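PDB 6LTQ: pyroglutamyl-peptidase I from Fervidobacterium islandicum, which probably removes N-terminal pyroglutamyl residues from peptides as a thermophilic cysteine peptidase of the pyroglutamyl-peptidase I family. Local coordinates for residues 90-95 with 133-138; 127-132 with 175-180; 28-33 with 185-190; 37-42 with 202-207. One frame throughout, in Å; residues are numbered along the deposited sequence.

Overall arrangement
Contacts 1 and 2 adjoin, their centres about 7 Å apart: both use helix 131-140, and strands 90-97 and 175-181 are neighbours in the central sheet. Where they meet, Glu93 of contact 1 and His180 of contact 2 come together beside Cys156, which is oxidised to cysteinesulfonic acid, an arrangement consistent with the Cys-His-Glu triad of this peptidase family. Contacts 3 and 4 share helix 32-40, with centres about 14 Å apart, and touch where Pro32 meets Gln206 and Pro185 meets Thr202; both also reach the third subunit. Contact 3 lies on the other side of the chain's centre from contact 2, about 25 Å away between centres.

Contact 1 of 4, residues 90-95 with 133-138; sequences IRLERV and AVAELL
Glu93 OE2 is gripped by two residues: Arg91 NE donates to it at 2.6 Å as part of a salt bridge, on the syn side but 31° out of the carboxylate plane, and His180 ND1 forms a second hydrogen bond. A weak bond from Arg91 NH1 adds to the grip, while Ser148 OG takes Glu93 OE1, so both carboxylate oxygens are held. This polar work lies on one face of strand 90-93. The other face, carrying Ile90 and Leu92, is turned to helix 131-140; the axes of strand 90-93 and helix segment 133-138 approach to 9.7 Å and run nearly antiparallel. Leu92 makes the most of this contact: its CD1 rests on the turn at Ala135, 3.6 Å from Ala135 CB, and its CD2 meets Val134 CG1 at 4.0 Å. With CG anti to the carbonyl carbon (chi1 -50°), both methyls of the fork are delivered to the helix. Ile90 crosses Leu138 at about a right angle, its branch methyl CG2 touching Leu138 CD1 at 3.8 Å. The helix lies in the connection from strand 90-97 to its parallel neighbour, strand 145-148, and covers the sheet as in other alpha/beta folds; Ala209 and Ile213 of helix 203-215 pack alongside. No hydrogen bond joins strand to helix, so the union rests on apolar fit, while the opposite face carries the Arg91-Glu93 salt bridge and the Glu93-His180 pair, probably catalytic as in the family.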
loop_
_atom_site.group_PDB
_atom_site.type_symbol
_atom_site.label_atom_id
_atom_site.label_comp_id
_atom_site.label_asym_id
_atom_site.label_seq_id
_atom_site.Cartn_x
_atom_site.Cartn_y
_atom_site.Cartn_z
ATOM N N ILE D 90 -4.806 15.261 3.197
ATOM C CA ILE D 90 -5.589 16.181 2.377
ATOM C C ILE D 90 -5.092 16.067 0.932
ATOM O O ILE D 90 -3.932 16.345 0.639
ATOM C CB ILE D 90 -5.476 17.619 2.905
ATOM C CG1 ILE D 90 -5.922 17.701 4.386
ATOM C CG2 ILE D 90 -6.265 18.558 2.030
ATOM C CD1 ILE D 90 -7.357 17.238 4.671
ATOM N N ARG D 91 -5.972 15.621 0.044
ATOM C CA ARG D 91 -5.582 15.243 -1.310
ATOM C C ARG D 91 -6.063 16.317 -2.290
ATOM O O ARG D 91 -7.232 16.335 -2.701
ATOM C CB ARG D 91 -6.134 13.862 -1.638
ATOM C CG ARG D 91 -5.853 13.380 -3.037
ATOM C CD ARG D 91 -6.227 11.915 -3.166
ATOM N NE ARG D 91 -6.675 11.577 -4.512
ATOM C CZ ARG D 91 -6.938 10.338 -4.913
ATOM N NH1 ARG D 91 -7.358 10.122 -6.155
ATOM N NH2 ARG D 91 -6.766 9.312 -4.073
ATOM N N LEU D 92 -5.152 17.205 -2.654
ATOM C CA LEU D 92 -5.462 18.327 -3.529
ATOM C C LEU D 92 -5.381 17.870 -4.980
ATOM O O LEU D 92 -4.319 17.435 -5.447
ATOM C CB LEU D 92 -4.487 19.474 -3.261
ATOM C CG LEU D 92 -4.408 19.771 -1.764
ATOM C CD1 LEU D 92 -3.142 20.504 -1.447
ATOM C CD2 LEU D 92 -5.627 20.598 -1.297
ATOM N N GLU D 93 -6.498 17.976 -5.693
ATOM C CA GLU D 93 -6.606 17.436 -7.045
ATOM C C GLU D 93 -6.270 18.503 -8.081
ATOM O O GLU D 93 -6.906 19.561 -8.133
ATOM C CB GLU D 93 -8.009 16.881 -7.275
ATOM C CG GLU D 93 -8.361 15.724 -6.347
ATOM C CD GLU D 93 -7.595 14.433 -6.651
ATOM O OE1 GLU D 93 -6.769 14.404 -7.600
ATOM O OE2 GLU D 93 -7.862 13.423 -5.959
ATOM N N ARG D 94 -5.290 18.210 -8.931
ATOM C CA ARG D 94 -4.862 19.179 -9.921
ATOM C C ARG D 94 -5.538 19.002 -11.268
ATOM O O ARG D 94 -5.536 19.950 -12.067
ATOM C CB ARG D 94 -3.337 19.090 -10.106
ATOM C CG ARG D 94 -2.725 20.271 -10.819
ATOM C CD ARG D 94 -1.236 20.301 -10.679
ATOM N NE ARG D 94 -0.689 21.586 -11.119
ATOM C CZ ARG D 94 0.582 21.948 -10.987
ATOM N NH1 ARG D 94 1.463 21.125 -10.428
ATOM N NH2 ARG D 94 0.971 23.151 -11.406
ATOM N N VAL D 95 -6.068 17.811 -11.563
ATOM C CA VAL D 95 -6.489 17.441 -12.916
ATOM C C VAL D 95 -7.924 16.945 -12.884
ATOM O O VAL D 95 -8.260 16.064 -12.081
ATOM C CB VAL D 95 -5.593 16.336 -13.514
ATOM C CG1 VAL D 95 -6.136 15.878 -14.877
ATOM C CG2 VAL D 95 -4.166 16.808 -13.629
ATOM N N ALA D 133 1.220 25.773 -3.549
ATOM C CA ALA D 133 1.212 26.666 -2.400
ATOM C C ALA D 133 0.160 26.253 -1.369
ATOM O O ALA D 133 0.383 26.427 -0.163
ATOM C CB ALA D 133 0.987 28.115 -2.859
ATOM N N VAL D 134 -0.985 25.722 -1.806
ATOM C CA VAL D 134 -1.957 25.203 -0.845
ATOM C C VAL D 134 -1.338 24.048 -0.059
ATOM O O VAL D 134 -1.383 24.016 1.174
ATOM C CB VAL D 134 -3.249 24.755 -1.553
ATOM C CG1 VAL D 134 -4.294 24.269 -0.522
ATOM C CG2 VAL D 134 -3.827 25.872 -2.411
ATOM N N ALA D 135 -0.730 23.099 -0.780
ATOM C CA ALA D 135 -0.111 21.946 -0.122
ATOM C C ALA D 135 0.976 22.389 0.832
ATOM O O ALA D 135 1.086 21.867 1.948
ATOM C CB ALA D 135 0.462 20.980 -1.165
ATOM N N GLU D 136 1.780 23.368 0.421
ATOM C CA GLU D 136 2.863 23.819 1.277
ATOM C C GLU D 136 2.327 24.506 2.529
ATOM O O GLU D 136 2.873 24.323 3.618
ATOM C CB GLU D 136 3.789 24.746 0.498
ATOM C CG GLU D 136 5.027 24.039 -0.012
ATOM C CD GLU D 136 6.020 23.754 1.112
ATOM O OE1 GLU D 136 7.097 24.387 1.133
ATOM O OE2 GLU D 136 5.718 22.899 1.974
ATOM N N LEU D 137 1.248 25.281 2.395
ATOM C CA LEU D 137 0.639 25.929 3.558
ATOM C C LEU D 137 0.120 24.905 4.554
ATOM O O LEU D 137 0.358 25.020 5.766
ATOM C CB LEU D 137 -0.515 26.837 3.127
ATOM C CG LEU D 137 -1.071 27.677 4.288
ATOM C CD1 LEU D 137 -1.189 29.134 3.860
ATOM C CD2 LEU D 137 -2.397 27.170 4.764
ATOM N N LEU D 138 -0.619 23.903 4.066
ATOM C CA LEU D 138 -1.169 22.881 4.954
ATOM C C LEU D 138 -0.066 22.123 5.697
ATOM O O LEU D 138 -0.140 21.950 6.923
ATOM C CB LEU D 138 -2.035 21.918 4.154
ATOM C CG LEU D 138 -3.332 22.558 3.637
ATOM C CD1 LEU D 138 -4.078 21.598 2.732
ATOM C CD2 LEU D 138 -4.205 22.998 4.817
#

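Contact 2 of 4, residues 127-132 with 175-180; sequences TRVKIK and HALFVH
The guanidinium of Arg128 lies flat on the ring of His175, centres 4.1 Å apart and planes 19° from parallel, displaced so that the CE1 side of the ring takes most of the overlap. A bend at chi3 (-63°) folds the arginine chain back over the imidazole: Arg128 CB sits at the ring edge, 3.5 Å from His175 CE1, while the charged end covers a face. Arg128 NH2 also donates to the carbonyl of Lys174, which helps to hold the rotation of the stacked group. Water 1, in the plane of the imidazole, is 2.8 Å from His175 ND1 and accepts from the backbone N atoms of Arg128 and Ala176, tying loop to strand beside the stack. Just before Arg128, Thr127 OG1 points away from its own backbone N (chi1 -176°) and donates to Ala176 O at 2.6 Å. Thr127 OG1 in turn accepts from Val129 N at 3.0 Å, closing an ST turn. The turn belongs to the loop leading into helix 131-140, and it leans on the start of strand 175-181, which lies between strands 77-83 and 90-97 in the sheet of this alpha/beta fold. Val129 packs beside the turn, its CG2 3.9 Å from His175 CB and near Ala176 O. At the first turn of the helix, Ile131 extends toward Leu177, whose CD1 meets Ile131 CD1 at 3.8 Å; Tyr160 of helix 158-170 packs against both Thr127 and Leu177.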
loop_
_atom_site.group_PDB
_atom_site.type_symbol
_atom_site.label_atom_id
_atom_site.label_comp_id
_atom_site.label_asym_id
_atom_site.label_seq_id
_atom_site.Cartn_x
_atom_site.Cartn_y
_atom_site.Cartn_z
ATOM N N THR D 127 -6.441 22.775 -12.709
ATOM C CA THR D 127 -6.776 23.979 -11.950
ATOM C C THR D 127 -5.743 25.069 -12.199
ATOM O O THR D 127 -4.567 24.805 -12.470
ATOM C CB THR D 127 -6.856 23.712 -10.434
ATOM O OG1 THR D 127 -7.276 24.915 -9.764
ATOM C CG2 THR D 127 -5.482 23.322 -9.879
ATOM N N ARG D 128 -6.205 26.316 -12.140
ATOM C CA ARG D 128 -5.304 27.450 -12.181
ATOM C C ARG D 128 -4.976 27.976 -10.796
ATOM O O ARG D 128 -4.155 28.888 -10.675
ATOM C CB ARG D 128 -5.898 28.567 -13.049
ATOM C CG ARG D 128 -6.376 28.074 -14.409
ATOM C CD ARG D 128 -6.847 29.231 -15.296
ATOM N NE ARG D 128 -8.001 29.935 -14.739
ATOM C CZ ARG D 128 -7.969 31.186 -14.283
ATOM N NH1 ARG D 128 -6.835 31.884 -14.302
ATOM N NH2 ARG D 128 -9.072 31.739 -13.796
ATOM N N VAL D 129 -5.578 27.405 -9.752
ATOM C CA VAL D 129 -5.202 27.736 -8.381
ATOM C C VAL D 129 -3.763 27.291 -8.143
ATOM O O VAL D 129 -3.299 26.286 -8.700
ATOM C CB VAL D 129 -6.173 27.055 -7.392
ATOM C CG1 VAL D 129 -5.782 27.294 -5.934
ATOM C CG2 VAL D 129 -7.613 27.496 -7.651
ATOM N N LYS D 130 -3.043 28.047 -7.315
ATOM C CA LYS D 130 -1.649 27.741 -6.994
ATOM C C LYS D 130 -1.621 26.543 -6.045
ATOM O O LYS D 130 -1.478 26.664 -4.828
ATOM C CB LYS D 130 -0.960 28.948 -6.389
ATOM C CG LYS D 130 -0.953 30.165 -7.306
ATOM C CD LYS D 130 -0.388 31.367 -6.576
ATOM C CE LYS D 130 1.134 31.333 -6.564
ATOM N NZ LYS D 130 1.727 32.142 -7.670
ATOM N N ILE D 131 -1.779 25.354 -6.627
ATOM C CA ILE D 131 -2.078 24.186 -5.811
ATOM C C ILE D 131 -0.876 23.768 -4.966
ATOM O O ILE D 131 -1.046 23.278 -3.838
ATOM C CB ILE D 131 -2.608 23.054 -6.714
ATOM C CG1 ILE D 131 -3.124 21.878 -5.879
ATOM C CG2 ILE D 131 -1.574 22.614 -7.762
ATOM C CD1 ILE D 131 -3.934 20.882 -6.725
ATOM N N LYS D 132 0.354 23.973 -5.456
ATOM C CA LYS D 132 1.510 23.613 -4.638
ATOM C C LYS D 132 1.607 24.502 -3.409
ATOM O O LYS D 132 2.021 24.047 -2.331
ATOM C CB LYS D 132 2.807 23.719 -5.448
ATOM C CG LYS D 132 2.881 22.789 -6.638
ATOM C CD LYS D 132 2.944 21.338 -6.233
ATOM C CE LYS D 132 4.386 20.878 -6.176
ATOM N NZ LYS D 132 5.130 21.338 -7.379
ATOM N N HIS D 175 -12.198 30.423 -10.662
ATOM C CA HIS D 175 -11.277 29.369 -10.267
ATOM C C HIS D 175 -12.065 28.195 -9.711
ATOM O O HIS D 175 -13.179 28.347 -9.197
ATOM C CB HIS D 175 -10.274 29.869 -9.214
ATOM C CG HIS D 175 -9.108 30.639 -9.762
ATOM N ND1 HIS D 175 -8.161 30.068 -10.585
ATOM C CD2 HIS D 175 -8.694 31.912 -9.543
ATOM C CE1 HIS D 175 -7.236 30.962 -10.878
ATOM N NE2 HIS D 175 -7.532 32.089 -10.253
ATOM N N ALA D 176 -11.476 27.016 -9.809
ATOM C CA ALA D 176 -12.032 25.866 -9.132
ATOM C C ALA D 176 -10.888 25.005 -8.626
ATOM O O ALA D 176 -9.834 24.918 -9.268
ATOM C CB ALA D 176 -12.936 25.069 -10.055
ATOM N N LEU D 177 -11.095 24.425 -7.442
ATOM C CA LEU D 177 -10.171 23.468 -6.840
ATOM C C LEU D 177 -10.993 22.345 -6.219
ATOM O O LEU D 177 -12.044 22.599 -5.613
ATOM C CB LEU D 177 -9.276 24.145 -5.784
ATOM C CG LEU D 177 -8.275 23.280 -4.994
ATOM C CD1 LEU D 177 -7.207 22.640 -5.914
ATOM C CD2 LEU D 177 -7.612 24.081 -3.900
ATOM N N PHE D 178 -10.537 21.098 -6.377
ATOM C CA PHE D 178 -11.188 19.961 -5.739
ATOM C C PHE D 178 -10.271 19.409 -4.654
ATOM O O PHE D 178 -9.074 19.216 -4.888
ATOM C CB PHE D 178 -11.547 18.858 -6.739
ATOM C CG PHE D 178 -12.546 17.895 -6.192
ATOM C CD1 PHE D 178 -12.171 16.937 -5.247
ATOM C CD2 PHE D 178 -13.880 17.988 -6.546
ATOM C CE1 PHE D 178 -13.106 16.084 -4.685
ATOM C CE2 PHE D 178 -14.814 17.134 -5.993
ATOM C CZ PHE D 178 -14.432 16.187 -5.060
ATOM N N VAL D 179 -10.826 19.168 -3.471
ATOM C CA VAL D 179 -10.072 18.648 -2.325
ATOM C C VAL D 179 -10.702 17.315 -1.943
ATOM O O VAL D 179 -11.880 17.263 -1.566
ATOM C CB VAL D 179 -10.060 19.624 -1.140
ATOM C CG1 VAL D 179 -9.212 19.048 0.003
ATOM C CG2 VAL D 179 -9.497 20.979 -1.567
ATOM N N HIS D 180 -9.975 16.224 -2.179
ATOM C CA HIS D 180 -10.364 14.922 -1.675
ATOM C C HIS D 180 -9.948 14.747 -0.223
ATOM O O HIS D 180 -8.890 15.215 0.207
ATOM C CB HIS D 180 -9.773 13.808 -2.534
ATOM C CG HIS D 180 -10.713 13.309 -3.590
ATOM N ND1 HIS D 180 -10.336 13.135 -4.902
ATOM C CD2 HIS D 180 -12.030 12.981 -3.532
ATOM C CE1 HIS D 180 -11.363 12.684 -5.602
ATOM N NE2 HIS D 180 -12.408 12.593 -4.798
HETATM O O HOH W 1 -8.929 27.511 -11.575
#

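Contact 3 of 4, residues 28-33 with 185-190; sequences EKVNPS and PEQVAT
Gln187 projects from helix 185-189 at about a right angle to Glu28, Val30 and Pro32, and its amide stands nearly upright on the Glu28 carboxylate, planes 79° apart. Gln187 NE2 donates to Glu28 OE1 at 3.3 Å, arriving from above the carboxylate plane. Beyond CG the glutamine is extended (chi2 177°), which carries the amide past the Val30 side chain to Pro32. Val30 CG1 lies against the glutamine stem, 3.6 Å from Gln187 CG, and Pro32 CD comes within 3.5 Å of Gln187 OE1. The amide has partners beyond the two segments as well: OE1 accepts from Leu184 N, and NE2 donates to Gln83 OE1. Contact 3 thus joins the loop at the start of helix 32-40 to the short helix that follows strand 175-181. That start is capped by Asn31, whose OD1 receives Ser33 N at 3.0 Å and Ser33 OG at 2.7 Å from the same face of its plane. Replacing Gln187 with an alanine would probably remove the amide partner of Glu28 OE1, Leu184 N and Gln83 OE1 and open a gap beside Val30. Water 2 donates to Glu28 OE1 and hydrogen-bonds with Thr190 OG1, while Glu28 OE2 forms a salt bridge with Lys191. Pro185 and Val188 pack on Pro144, and Glu186 and Ala189 on Lys142, of the third subunit.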
loop_
_atom_site.group_PDB
_atom_site.type_symbol
_atom_site.label_atom_id
_atom_site.label_comp_id
_atom_site.label_asym_id
_atom_site.label_seq_id
_atom_site.Cartn_x
_atom_site.Cartn_y
_atom_site.Cartn_z
ATOM N N GLU D 28 -21.987 3.962 2.866
ATOM C CA GLU D 28 -21.642 4.759 4.035
ATOM C C GLU D 28 -22.868 5.500 4.558
ATOM O O GLU D 28 -23.779 5.840 3.803
ATOM C CB GLU D 28 -20.526 5.754 3.695
ATOM C CG GLU D 28 -19.216 5.094 3.233
ATOM C CD GLU D 28 -18.497 4.337 4.355
ATOM O OE1 GLU D 28 -18.653 4.718 5.544
ATOM O OE2 GLU D 28 -17.781 3.351 4.045
ATOM N N LYS D 29 -22.886 5.759 5.865
ATOM C CA LYS D 29 -23.948 6.569 6.450
ATOM C C LYS D 29 -23.554 8.030 6.596
ATOM O O LYS D 29 -24.397 8.858 6.946
ATOM C CB LYS D 29 -24.370 6.003 7.812
ATOM C CG LYS D 29 -23.261 5.283 8.567
ATOM C CD LYS D 29 -23.774 4.623 9.848
ATOM C CE LYS D 29 -23.996 5.646 10.954
ATOM N NZ LYS D 29 -23.948 5.033 12.315
ATOM N N VAL D 30 -22.286 8.362 6.370
ATOM C CA VAL D 30 -21.811 9.733 6.459
ATOM C C VAL D 30 -20.849 9.981 5.297
ATOM O O VAL D 30 -20.356 9.052 4.656
ATOM C CB VAL D 30 -21.117 10.015 7.816
ATOM C CG1 VAL D 30 -19.739 9.375 7.866
ATOM C CG2 VAL D 30 -21.003 11.482 8.055
ATOM N N ASN D 31 -20.607 11.248 5.030
ATOM C CA ASN D 31 -19.617 11.670 4.048
ATOM C C ASN D 31 -18.838 12.829 4.652
ATOM O O ASN D 31 -19.438 13.846 5.032
ATOM C CB ASN D 31 -20.293 12.073 2.734
ATOM C CG ASN D 31 -19.292 12.334 1.608
ATOM O OD1 ASN D 31 -18.218 12.912 1.832
ATOM N ND2 ASN D 31 -19.662 11.948 0.383
ATOM N N PRO D 32 -17.506 12.716 4.778
ATOM C CA PRO D 32 -16.745 13.820 5.387
ATOM C C PRO D 32 -16.936 15.159 4.690
ATOM O O PRO D 32 -16.889 16.199 5.357
ATOM C CB PRO D 32 -15.282 13.338 5.292
ATOM C CG PRO D 32 -15.283 12.353 4.159
ATOM C CD PRO D 32 -16.620 11.653 4.262
ATOM N N SER D 33 -17.082 15.179 3.363
ATOM C CA SER D 33 -17.324 16.453 2.683
ATOM C C SER D 33 -18.616 17.109 3.176
ATOM O O SER D 33 -18.642 18.314 3.440
ATOM C CB SER D 33 -17.324 16.278 1.163
ATOM O OG SER D 33 -18.330 15.398 0.704
ATOM N N PRO D 185 -12.539 8.621 10.997
ATOM C CA PRO D 185 -12.252 7.411 11.788
ATOM C C PRO D 185 -13.484 6.539 12.009
ATOM O O PRO D 185 -13.386 5.303 11.931
ATOM C CB PRO D 185 -11.697 7.976 13.097
ATOM C CG PRO D 185 -11.138 9.321 12.717
ATOM C CD PRO D 185 -12.066 9.852 11.645
ATOM N N GLU D 186 -14.663 7.141 12.204
ATOM C CA GLU D 186 -15.856 6.315 12.409
ATOM C C GLU D 186 -16.191 5.458 11.188
ATOM O O GLU D 186 -16.776 4.375 11.332
ATOM C CB GLU D 186 -17.041 7.200 12.777
ATOM C CG GLU D 186 -17.432 8.152 11.681
ATOM C CD GLU D 186 -18.274 9.289 12.196
ATOM O OE1 GLU D 186 -19.518 9.204 12.068
ATOM O OE2 GLU D 186 -17.691 10.256 12.737
ATOM N N GLN D 187 -15.817 5.908 9.983
ATOM C CA GLN D 187 -16.068 5.113 8.781
ATOM C C GLN D 187 -15.120 3.927 8.673
ATOM O O GLN D 187 -15.464 2.918 8.046
ATOM C CB GLN D 187 -15.933 5.969 7.513
ATOM C CG GLN D 187 -16.931 7.133 7.449
ATOM C CD GLN D 187 -16.738 8.014 6.227
ATOM O OE1 GLN D 187 -15.896 8.912 6.229
ATOM N NE2 GLN D 187 -17.531 7.760 5.172
ATOM N N VAL D 188 -13.909 4.044 9.220
ATOM C CA VAL D 188 -13.002 2.897 9.186
ATOM C C VAL D 188 -13.324 1.948 10.324
ATOM O O VAL D 188 -13.161 0.729 10.191
ATOM C CB VAL D 188 -11.535 3.358 9.229
ATOM C CG1 VAL D 188 -10.559 2.158 9.376
ATOM C CG2 VAL D 188 -11.201 4.163 7.958
ATOM N N ALA D 189 -13.804 2.481 11.445
ATOM C CA ALA D 189 -14.069 1.638 12.608
ATOM C C ALA D 189 -15.109 0.549 12.326
ATOM O O ALA D 189 -15.113 -0.476 13.018
ATOM C CB ALA D 189 -14.490 2.519 13.778
ATOM N N THR D 190 -15.967 0.733 11.321
ATOM C CA THR D 190 -16.999 -0.242 10.952
ATOM C C THR D 190 -16.554 -1.268 9.910
ATOM O O THR D 190 -17.349 -2.142 9.548
ATOM C CB THR D 190 -18.248 0.482 10.448
ATOM O OG1 THR D 190 -17.942 1.177 9.235
ATOM C CG2 THR D 190 -18.723 1.480 11.485
HETATM O O HOH W 2 -19.148 2.878 7.713
#

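Contact 4 of 4, residues 37-42 with 202-207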
loop_
_atom_site.group_PDB
_atom_site.type_symbol
_atom_site.label_atom_id
_atom_site.label_comp_id
_atom_site.label_asym_id
_atom_site.label_seq_id
_atom_site.Cartn_x
_atom_site.Cartn_y
_atom_site.Cartn_z
ATOM N N VAL D 37 -18.876 20.728 5.324
ATOM C CA VAL D 37 -19.665 21.829 4.786
ATOM C C VAL D 37 -20.692 22.285 5.825
ATOM O O VAL D 37 -20.850 23.488 6.076
ATOM C CB VAL D 37 -20.337 21.410 3.465
ATOM C CG1 VAL D 37 -21.407 22.444 3.066
ATOM C CG2 VAL D 37 -19.302 21.276 2.335
ATOM N N LYS D 38 -21.360 21.324 6.471
ATOM C CA LYS D 38 -22.310 21.655 7.537
ATOM C C LYS D 38 -21.606 22.369 8.677
ATOM O O LYS D 38 -22.129 23.342 9.228
ATOM C CB LYS D 38 -23.002 20.390 8.059
ATOM C CG LYS D 38 -23.921 19.689 7.057
ATOM C CD LYS D 38 -24.603 18.461 7.703
ATOM C CE LYS D 38 -23.597 17.560 8.450
ATOM N NZ LYS D 38 -24.147 16.225 8.841
ATOM N N ARG D 39 -20.422 21.895 9.060
ATOM C CA ARG D 39 -19.706 22.539 10.155
ATOM C C ARG D 39 -19.332 23.981 9.819
ATOM O O ARG D 39 -19.433 24.867 10.672
ATOM C CB ARG D 39 -18.467 21.728 10.525
ATOM C CG ARG D 39 -17.733 22.290 11.714
ATOM C CD ARG D 39 -16.878 21.229 12.365
ATOM N NE ARG D 39 -17.676 20.288 13.143
ATOM C CZ ARG D 39 -17.150 19.370 13.946
ATOM N NH1 ARG D 39 -15.829 19.278 14.069
ATOM N NH2 ARG D 39 -17.937 18.544 14.621
ATOM N N LEU D 40 -18.888 24.233 8.594
ATOM C CA LEU D 40 -18.406 25.546 8.197
ATOM C C LEU D 40 -19.544 26.477 7.765
ATOM O O LEU D 40 -19.286 27.662 7.456
ATOM C CB LEU D 40 -17.350 25.413 7.106
ATOM C CG LEU D 40 -16.011 24.845 7.600
ATOM C CD1 LEU D 40 -14.927 24.833 6.506
ATOM C CD2 LEU D 40 -15.475 25.549 8.871
ATOM N N SER D 41 -20.777 25.927 7.701
ATOM C CA SER D 41 -22.055 26.631 7.518
ATOM C C SER D 41 -22.121 27.975 8.230
ATOM O O SER D 41 -22.582 28.937 7.599
ATOM C CB SER D 41 -23.191 25.736 8.096
ATOM O OG SER D 41 -23.744 24.774 7.164
ATOM N N LYS D 42 -21.424 28.094 9.371
ATOM C CA LYS D 42 -21.321 29.314 10.185
ATOM C C LYS D 42 -20.143 30.179 9.697
ATOM O O LYS D 42 -19.060 30.256 10.297
ATOM C CB LYS D 42 -21.158 28.887 11.635
ATOM C CG LYS D 42 -21.903 27.519 11.879
ATOM C CD LYS D 42 -21.866 27.141 13.356
ATOM C CE LYS D 42 -22.401 25.735 13.672
ATOM N NZ LYS D 42 -23.595 25.793 14.578
ATOM N N THR D 202 -9.423 12.734 11.560
ATOM C CA THR D 202 -10.569 13.209 12.338
ATOM C C THR D 202 -11.277 14.358 11.630
ATOM O O THR D 202 -10.674 15.117 10.864
ATOM C CB THR D 202 -10.148 13.669 13.744
ATOM O OG1 THR D 202 -9.310 14.828 13.651
ATOM C CG2 THR D 202 -9.411 12.558 14.494
ATOM N N LEU D 203 -12.582 14.481 11.911
ATOM C CA LEU D 203 -13.351 15.604 11.377
ATOM C C LEU D 203 -12.734 16.928 11.796
ATOM O O LEU D 203 -12.669 17.883 11.000
ATOM C CB LEU D 203 -14.804 15.522 11.862
ATOM C CG LEU D 203 -15.709 16.663 11.370
ATOM C CD1 LEU D 203 -15.890 16.621 9.836
ATOM C CD2 LEU D 203 -17.056 16.591 12.082
ATOM N N GLU D 204 -12.236 17.004 13.034
ATOM C CA GLU D 204 -11.655 18.252 13.509
ATOM C C GLU D 204 -10.465 18.682 12.651
ATOM O O GLU D 204 -10.369 19.845 12.232
ATOM C CB GLU D 204 -11.264 18.118 14.987
ATOM C CG GLU D 204 -12.403 17.573 15.892
ATOM C CD GLU D 204 -12.471 16.036 15.951
ATOM O OE1 GLU D 204 -11.670 15.422 16.698
ATOM O OE2 GLU D 204 -13.340 15.431 15.286
ATOM N N LEU D 205 -9.573 17.744 12.335
ATOM C CA LEU D 205 -8.400 18.100 11.537
ATOM C C LEU D 205 -8.776 18.384 10.084
ATOM O O LEU D 205 -8.253 19.331 9.479
ATOM C CB LEU D 205 -7.342 16.991 11.626
ATOM C CG LEU D 205 -5.988 17.330 10.987
ATOM C CD1 LEU D 205 -5.362 18.598 11.593
ATOM C CD2 LEU D 205 -5.020 16.129 11.076
ATOM N N GLN D 206 -9.692 17.597 9.507
ATOM C CA GLN D 206 -10.139 17.882 8.142
ATOM C C GLN D 206 -10.804 19.255 8.059
ATOM O O GLN D 206 -10.599 20.004 7.096
ATOM C CB GLN D 206 -11.123 16.818 7.652
ATOM C CG GLN D 206 -10.572 15.415 7.570
ATOM C CD GLN D 206 -11.436 14.544 6.711
ATOM O OE1 GLN D 206 -12.080 15.023 5.770
ATOM N NE2 GLN D 206 -11.473 13.257 7.022
ATOM N N THR D 207 -11.625 19.590 9.056
ATOM C CA THR D 207 -12.267 20.901 9.072
ATOM C C THR D 207 -11.231 22.007 9.192
ATOM O O THR D 207 -11.313 23.031 8.498
ATOM C CB THR D 207 -13.283 20.960 10.211
ATOM O OG1 THR D 207 -14.258 19.927 10.017
ATOM C CG2 THR D 207 -13.991 22.305 10.232
#
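Arg39 spreads its guanidinium beneath Leu203, whose methyl CD2 sits over one face, offset toward the rim and 3.3 Å from Arg39 NH2. The arginine leaves its helix with CG opposite the backbone N (chi1 -176°) and bends at chi3, so the flat group turns toward helix 203-215. At its edge lies Glu204 CG, 4.2 Å from Arg39 NH1; the carboxylate itself makes no contact, although the opposite charges probably favour the approach. Along the aliphatic part of the arginine, Thr207 CG2 touches Arg39 CD at 3.7 Å; it also meets Leu40 CD2 at 3.8 Å, the Leu40 and Thr207 side chains sliding past each other in opposite directions. In this alpha/beta fold the end of helix 32-40, whose Val37 packs on strand 48-55, meets the start of helix 203-215, and Leu40 continues onto Val210 and Leu214. Thr207 OG1 is turned back to its own helix, donating to Leu203 O at 2.8 Å. A glycine in place of Thr207 would probably open a gap beside Arg39 CD and Leu40 CD2 and leave the arginine chain freer to turn. Thr202 caps the helix start, its OG1 accepting from Leu205 N at 3.2 Å, and packs on Thr202 of the third subunit.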